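Local coordinates for estrogen receptor (Crassostrea gigas, PDB 4N1Y), which probably acts as a steroid-receptor-type transcription factor that is constitutively active, its ligand-binding domain having lost the allosteric switching of hormone-dependent relatives, at residues T63-S68 against L156-Q161; V71-C76 against V149-R154. All blocks are in the same frame, centred on the assembly; numbering follows the deposited sequence.

From the N terminus, the chain first reaches T63-S68, which leads into helix 67-89, and then V71-C76 within that helix. It runs on through the small antiparallel sheet and a series of helices to the end of helix 137-149, where V149-R154 returns to V71-C76 and closes interaction 2. Shortly afterwards L156-Q161, at the start of helix 159-180, comes back to T63-S68 and closes interaction 1, so interaction 2 nests inside the larger loop. Together they tie the first turns of helix 67-89 to the connection between helices 137-149 and 159-180. The contacts also touch each other: L65 CD1 packs on L73 CD1, and L156 CD1 on H72 CD2.

Interaction 1 of 2, residues T63-S68 against L156-Q161; sequences TDLSLS and LASYNQ
The side chain of L65 lies against S158 and Q161, its CD2 methyl 3.6 Å from S158 CB and equally near Q161 CB. With CG beside the backbone N and anti to the carbonyl carbon (chi1 -53°), and with chi2 at 177°, CD2 is carried to the CB atoms of S158, just ahead of helix 159-180, and of Q161, in its first turn; the leucine slides past the Q161 side chain in the opposite direction. The two backbones are closest here, with the CA atoms of L65 and S158 5.6 Å apart.

One residue further on the contact becomes polar. S66 N donates to S158 OG over 3.0 Å in an almost straight bond, with an N-H...O angle of 169°. The same S158 hydroxyl is hydrogen-bonded to the carboxylate of D69, so a single OG links the backbone just ahead of helix 67-89 to a side chain in its first turn. S66 is the N-cap of that helix, and its own OG accepts from D69 N. S158 also occupies an N-cap position, at the head of helix 159-180, but its hydroxyl is given to the neighbouring helix start and makes no capping bond to its own. The type I turn from L156 to Y159, closed by Y159 N to L156 O, presents S158 to the loop opposite. Putting an alanine at S158 would remove OG, and the S66 amide and the D69 carboxylate would probably each lose a partner, weakening the polar link between the two helix starts.

L65 also packs on I162 of helix 159-180. The contact thus joins the N-terminal ends of helices 67-89 and 159-180 within the helical ligand-binding domain, while the adjoining Y159 packs on Q132 of the second subunit.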
loop_
_atom_site.group_PDB
_atom_site.type_symbol
_atom_site.label_atom_id
_atom_site.label_comp_id
_atom_site.label_asym_id
_atom_site.label_seq_id
_atom_site.Cartn_x
_atom_site.Cartn_y
_atom_site.Cartn_z
ATOM N N THR B 63 -11.904 18.688 10.500
ATOM C CA THR B 63 -11.628 19.730 11.468
ATOM C C THR B 63 -12.219 19.395 12.842
ATOM O O THR B 63 -12.011 20.123 13.808
ATOM C CB THR B 63 -12.147 21.070 10.979
ATOM O OG1 THR B 63 -13.512 20.931 10.568
ATOM C CG2 THR B 63 -11.307 21.516 9.805
ATOM N N ASP B 64 -12.961 18.296 12.920
ATOM C CA ASP B 64 -13.474 17.814 14.198
ATOM C C ASP B 64 -12.573 16.761 14.870
ATOM O O ASP B 64 -12.826 16.377 16.014
ATOM C CB ASP B 64 -14.892 17.285 14.020
ATOM C CG ASP B 64 -15.855 18.372 13.579
ATOM O OD1 ASP B 64 -15.844 19.468 14.198
ATOM O OD2 ASP B 64 -16.598 18.142 12.597
ATOM N N LEU B 65 -11.549 16.282 14.160
ATOM C CA LEU B 65 -10.502 15.453 14.770
ATOM C C LEU B 65 -9.655 16.307 15.741
ATOM O O LEU B 65 -9.616 17.537 15.624
ATOM C CB LEU B 65 -9.601 14.849 13.694
ATOM C CG LEU B 65 -10.302 14.079 12.577
ATOM C CD1 LEU B 65 -9.313 13.588 11.545
ATOM C CD2 LEU B 65 -11.064 12.910 13.157
ATOM N N SER B 66 -8.994 15.673 16.706
ATOM C CA SER B 66 -8.033 16.380 17.560
ATOM C C SER B 66 -6.893 16.986 16.728
ATOM O O SER B 66 -6.567 16.464 15.650
ATOM C CB SER B 66 -7.481 15.439 18.627
ATOM O OG SER B 66 -6.545 14.535 18.068
ATOM N N LEU B 67 -6.312 18.094 17.194
ATOM C CA LEU B 67 -5.193 18.699 16.466
ATOM C C LEU B 67 -4.054 17.733 16.231
ATOM O O LEU B 67 -3.592 17.588 15.097
ATOM C CB LEU B 67 -4.648 19.930 17.174
ATOM C CG LEU B 67 -5.405 21.248 17.023
ATOM C CD1 LEU B 67 -4.530 22.181 16.206
ATOM C CD2 LEU B 67 -6.749 21.080 16.342
ATOM N N SER B 68 -3.624 17.052 17.285
ATOM C CA SER B 68 -2.554 16.077 17.138
ATOM C C SER B 68 -2.860 15.052 16.005
ATOM O O SER B 68 -1.979 14.705 15.220
ATOM C CB SER B 68 -2.301 15.366 18.471
ATOM O OG SER B 68 -2.883 14.075 18.479
ATOM N N LEU B 156 -6.038 5.850 16.879
ATOM C CA LEU B 156 -5.790 7.188 17.396
ATOM C C LEU B 156 -6.912 7.650 18.341
ATOM O O LEU B 156 -7.983 7.056 18.374
ATOM C CB LEU B 156 -5.661 8.174 16.241
ATOM C CG LEU B 156 -4.516 8.003 15.256
ATOM C CD1 LEU B 156 -4.791 8.921 14.100
ATOM C CD2 LEU B 156 -3.184 8.348 15.906
ATOM N N ALA B 157 -6.674 8.719 19.089
ATOM C CA ALA B 157 -7.702 9.287 19.952
ATOM C C ALA B 157 -8.995 9.564 19.171
ATOM O O ALA B 157 -10.109 9.356 19.661
ATOM C CB ALA B 157 -7.187 10.547 20.605
ATOM N N SER B 158 -8.840 10.036 17.947
ATOM C CA SER B 158 -9.988 10.411 17.138
ATOM C C SER B 158 -10.537 9.224 16.341
ATOM O O SER B 158 -11.146 9.403 15.284
ATOM C CB SER B 158 -9.609 11.558 16.205
ATOM O OG SER B 158 -9.138 12.668 16.952
ATOM N N TYR B 159 -10.293 8.014 16.836
ATOM C CA TYR B 159 -10.687 6.799 16.131
ATOM C C TYR B 159 -12.120 6.816 15.600
ATOM O O TYR B 159 -12.354 6.498 14.438
ATOM C CB TYR B 159 -10.503 5.583 17.033
ATOM C CG TYR B 159 -10.965 4.292 16.401
ATOM C CD1 TYR B 159 -10.146 3.607 15.516
ATOM C CD2 TYR B 159 -12.221 3.755 16.687
ATOM C CE1 TYR B 159 -10.553 2.425 14.935
ATOM C CE2 TYR B 159 -12.639 2.559 16.104
ATOM C CZ TYR B 159 -11.796 1.908 15.227
ATOM O OH TYR B 159 -12.172 0.728 14.633
ATOM N N ASN B 160 -13.063 7.193 16.451
ATOM C CA ASN B 160 -14.472 7.220 16.090
ATOM C C ASN B 160 -14.808 8.016 14.873
ATOM O O ASN B 160 -15.436 7.536 13.933
ATOM C CB ASN B 160 -15.277 7.841 17.208
ATOM C CG ASN B 160 -15.489 6.914 18.302
ATOM O OD1 ASN B 160 -15.446 5.705 18.095
ATOM N ND2 ASN B 160 -15.745 7.447 19.495
ATOM N N GLN B 161 -14.313 9.242 14.905
ATOM C CA GLN B 161 -14.628 10.260 13.933
ATOM C C GLN B 161 -14.018 9.884 12.593
ATOM O O GLN B 161 -14.632 10.079 11.545
ATOM C CB GLN B 161 -14.100 11.570 14.466
ATOM C CG GLN B 161 -14.170 11.499 15.989
ATOM C CD GLN B 161 -13.554 12.673 16.708
ATOM O OE1 GLN B 161 -13.618 13.816 16.247
ATOM N NE2 GLN B 161 -12.915 12.385 17.845
#

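Interaction 2 of 2, residues V71-C76 against V149-R154; sequences VHLIEC and VNAEVR
C76 and A151 bring the backbones nearest, their CA atoms 5.7 Å apart, where helix 67-89 passes the irregular connection that follows helix 137-149. This is one of the inter-helix joints in the mainly alpha-helical, three-layer sandwich of the nuclear-receptor ligand-binding domain, and its polar part is a histidine-carboxylate-arginine network.

H72 NE2 donates to E152 OE2 at 2.6 Å. The oxygen lies in the imidazole plane and receives the bond on its anti lone pair; ring and carboxylate are nearly coplanar, 14° apart, although the N-H...O angle of 146° is clearly bent. A bend at chi2 of E152 (68°) folds the glutamate so that CB and CG run beside the NE2 edge of the ring before the carboxylate meets it.

R154 grips the same carboxylate side-on. Its NE meets E152 OE1 at 2.8 Å from above the carboxylate plane, while NH2 forms a salt bridge with OE2 from the syn side, also tilted out of plane. The backbone N of R154 donates to OE1 too, from the same face as NE. Leaving aside a weak bond from V153 N to OE1, each oxygen accepts two, which is likely to restrict rotation of the carboxylate. E152 OE2 bonds to both H72 NE2 and R154 NH2, which are 4.3 Å apart; if the histidine were protonated, the carboxylate would probably balance both charges. R154 NH1 turns to another partner, forming a salt bridge with E121 of the second subunit, so the network reaches the dimer interface.

Beside this cluster the contact is mostly apolar. L73, which also packs on L148 of helix 137-149, has its CD2 3.8 Å from A151 CB. A151 CB also sits 3.6 Å from L73 O and 3.7 Å from C76 CB.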
loop_
_atom_site.group_PDB
_atom_site.type_symbol
_atom_site.label_atom_id
_atom_site.label_comp_id
_atom_site.label_asym_id
_atom_site.label_seq_id
_atom_site.Cartn_x
_atom_site.Cartn_y
_atom_site.Cartn_z
ATOM N N VAL B 71 -2.675 16.693 12.461
ATOM C CA VAL B 71 -1.294 16.724 12.036
ATOM C C VAL B 71 -0.864 15.304 11.682
ATOM O O VAL B 71 -0.258 15.084 10.640
ATOM C CB VAL B 71 -0.374 17.318 13.120
ATOM C CG1 VAL B 71 1.084 17.082 12.770
ATOM C CG2 VAL B 71 -0.663 18.818 13.310
ATOM N N HIS B 72 -1.245 14.327 12.500
ATOM C CA HIS B 72 -0.737 12.973 12.304
ATOM C C HIS B 72 -1.117 12.385 10.967
ATOM O O HIS B 72 -0.283 11.776 10.309
ATOM C CB HIS B 72 -1.201 12.035 13.409
ATOM C CG HIS B 72 -0.752 10.623 13.208
ATOM N ND1 HIS B 72 0.520 10.196 13.521
ATOM C CD2 HIS B 72 -1.410 9.531 12.750
ATOM C CE1 HIS B 72 0.636 8.911 13.237
ATOM N NE2 HIS B 72 -0.524 8.481 12.777
ATOM N N LEU B 73 -2.370 12.559 10.570
ATOM C CA LEU B 73 -2.841 12.061 9.286
ATOM C C LEU B 73 -1.999 12.615 8.140
ATOM O O LEU B 73 -1.480 11.868 7.308
ATOM C CB LEU B 73 -4.316 12.421 9.109
ATOM C CG LEU B 73 -5.163 11.555 10.031
ATOM C CD1 LEU B 73 -6.603 11.852 9.865
ATOM C CD2 LEU B 73 -4.891 10.124 9.651
ATOM N N ILE B 74 -1.843 13.932 8.141
ATOM C CA ILE B 74 -1.015 14.625 7.176
ATOM C C ILE B 74 0.426 14.097 7.182
ATOM O O ILE B 74 1.009 13.835 6.114
ATOM C CB ILE B 74 -0.988 16.128 7.487
ATOM C CG1 ILE B 74 -2.402 16.691 7.453
ATOM C CG2 ILE B 74 -0.065 16.862 6.538
ATOM C CD1 ILE B 74 -2.960 16.779 6.076
ATOM N N GLU B 75 0.980 13.896 8.378
ATOM C CA GLU B 75 2.349 13.410 8.497
ATOM C C GLU B 75 2.485 12.024 7.861
ATOM O O GLU B 75 3.487 11.724 7.212
ATOM C CB GLU B 75 2.791 13.360 9.964
ATOM C CG GLU B 75 3.338 14.693 10.503
ATOM C CD GLU B 75 3.563 14.681 12.008
ATOM O OE1 GLU B 75 3.356 13.621 12.645
ATOM O OE2 GLU B 75 3.936 15.738 12.560
ATOM N N CYS B 76 1.454 11.199 7.975
ATOM C CA CYS B 76 1.551 9.880 7.377
ATOM C C CYS B 76 1.497 9.920 5.851
ATOM O O CYS B 76 2.339 9.310 5.193
ATOM C CB CYS B 76 0.455 8.959 7.908
ATOM S SG CYS B 76 0.620 8.490 9.649
ATOM N N VAL B 149 -7.778 9.822 5.042
ATOM C CA VAL B 149 -8.413 9.202 6.200
ATOM C C VAL B 149 -7.965 7.755 6.399
ATOM O O VAL B 149 -8.175 7.183 7.473
ATOM C CB VAL B 149 -9.969 9.239 6.098
ATOM C CG1 VAL B 149 -10.446 10.647 5.764
ATOM C CG2 VAL B 149 -10.469 8.254 5.055
ATOM N N ASN B 150 -7.328 7.180 5.380
ATOM C CA ASN B 150 -6.798 5.821 5.469
ATOM C C ASN B 150 -5.308 5.853 5.809
ATOM O O ASN B 150 -4.633 4.818 5.785
ATOM C CB ASN B 150 -6.990 5.076 4.153
ATOM C CG ASN B 150 -6.830 3.568 4.299
ATOM O OD1 ASN B 150 -7.402 2.963 5.211
ATOM N ND2 ASN B 150 -6.020 2.955 3.422
ATOM N N ALA B 151 -4.800 7.043 6.127
ATOM C CA ALA B 151 -3.366 7.210 6.359
ATOM C C ALA B 151 -2.853 6.316 7.482
ATOM O O ALA B 151 -1.857 5.622 7.325
ATOM C CB ALA B 151 -3.039 8.664 6.664
ATOM N N GLU B 152 -3.564 6.294 8.601
ATOM C CA GLU B 152 -3.073 5.565 9.762
ATOM C C GLU B 152 -4.061 4.469 10.045
ATOM O O GLU B 152 -5.264 4.711 10.041
ATOM C CB GLU B 152 -2.916 6.493 10.972
ATOM C CG GLU B 152 -2.560 5.785 12.255
ATOM C CD GLU B 152 -1.163 5.177 12.245
ATOM O OE1 GLU B 152 -1.040 3.947 12.059
ATOM O OE2 GLU B 152 -0.185 5.930 12.442
ATOM N N VAL B 153 -3.564 3.254 10.237
ATOM C CA VAL B 153 -4.451 2.126 10.496
ATOM C C VAL B 153 -4.500 1.791 11.982
ATOM O O VAL B 153 -5.432 1.137 12.451
ATOM C CB VAL B 153 -4.026 0.876 9.697
ATOM C CG1 VAL B 153 -2.692 0.294 10.213
ATOM C CG2 VAL B 153 -5.148 -0.165 9.699
ATOM N N ARG B 154 -3.492 2.253 12.712
ATOM C CA ARG B 154 -3.438 2.113 14.163
ATOM C C ARG B 154 -4.450 3.042 14.829
ATOM O O ARG B 154 -4.785 4.096 14.300
ATOM C CB ARG B 154 -2.022 2.421 14.662
ATOM C CG ARG B 154 -0.963 1.393 14.268
ATOM C CD ARG B 154 0.426 1.871 14.683
ATOM N NE ARG B 154 0.708 3.187 14.106
ATOM C CZ ARG B 154 1.797 3.915 14.350
ATOM N NH1 ARG B 154 2.733 3.475 15.192
ATOM N NH2 ARG B 154 1.937 5.103 13.764
#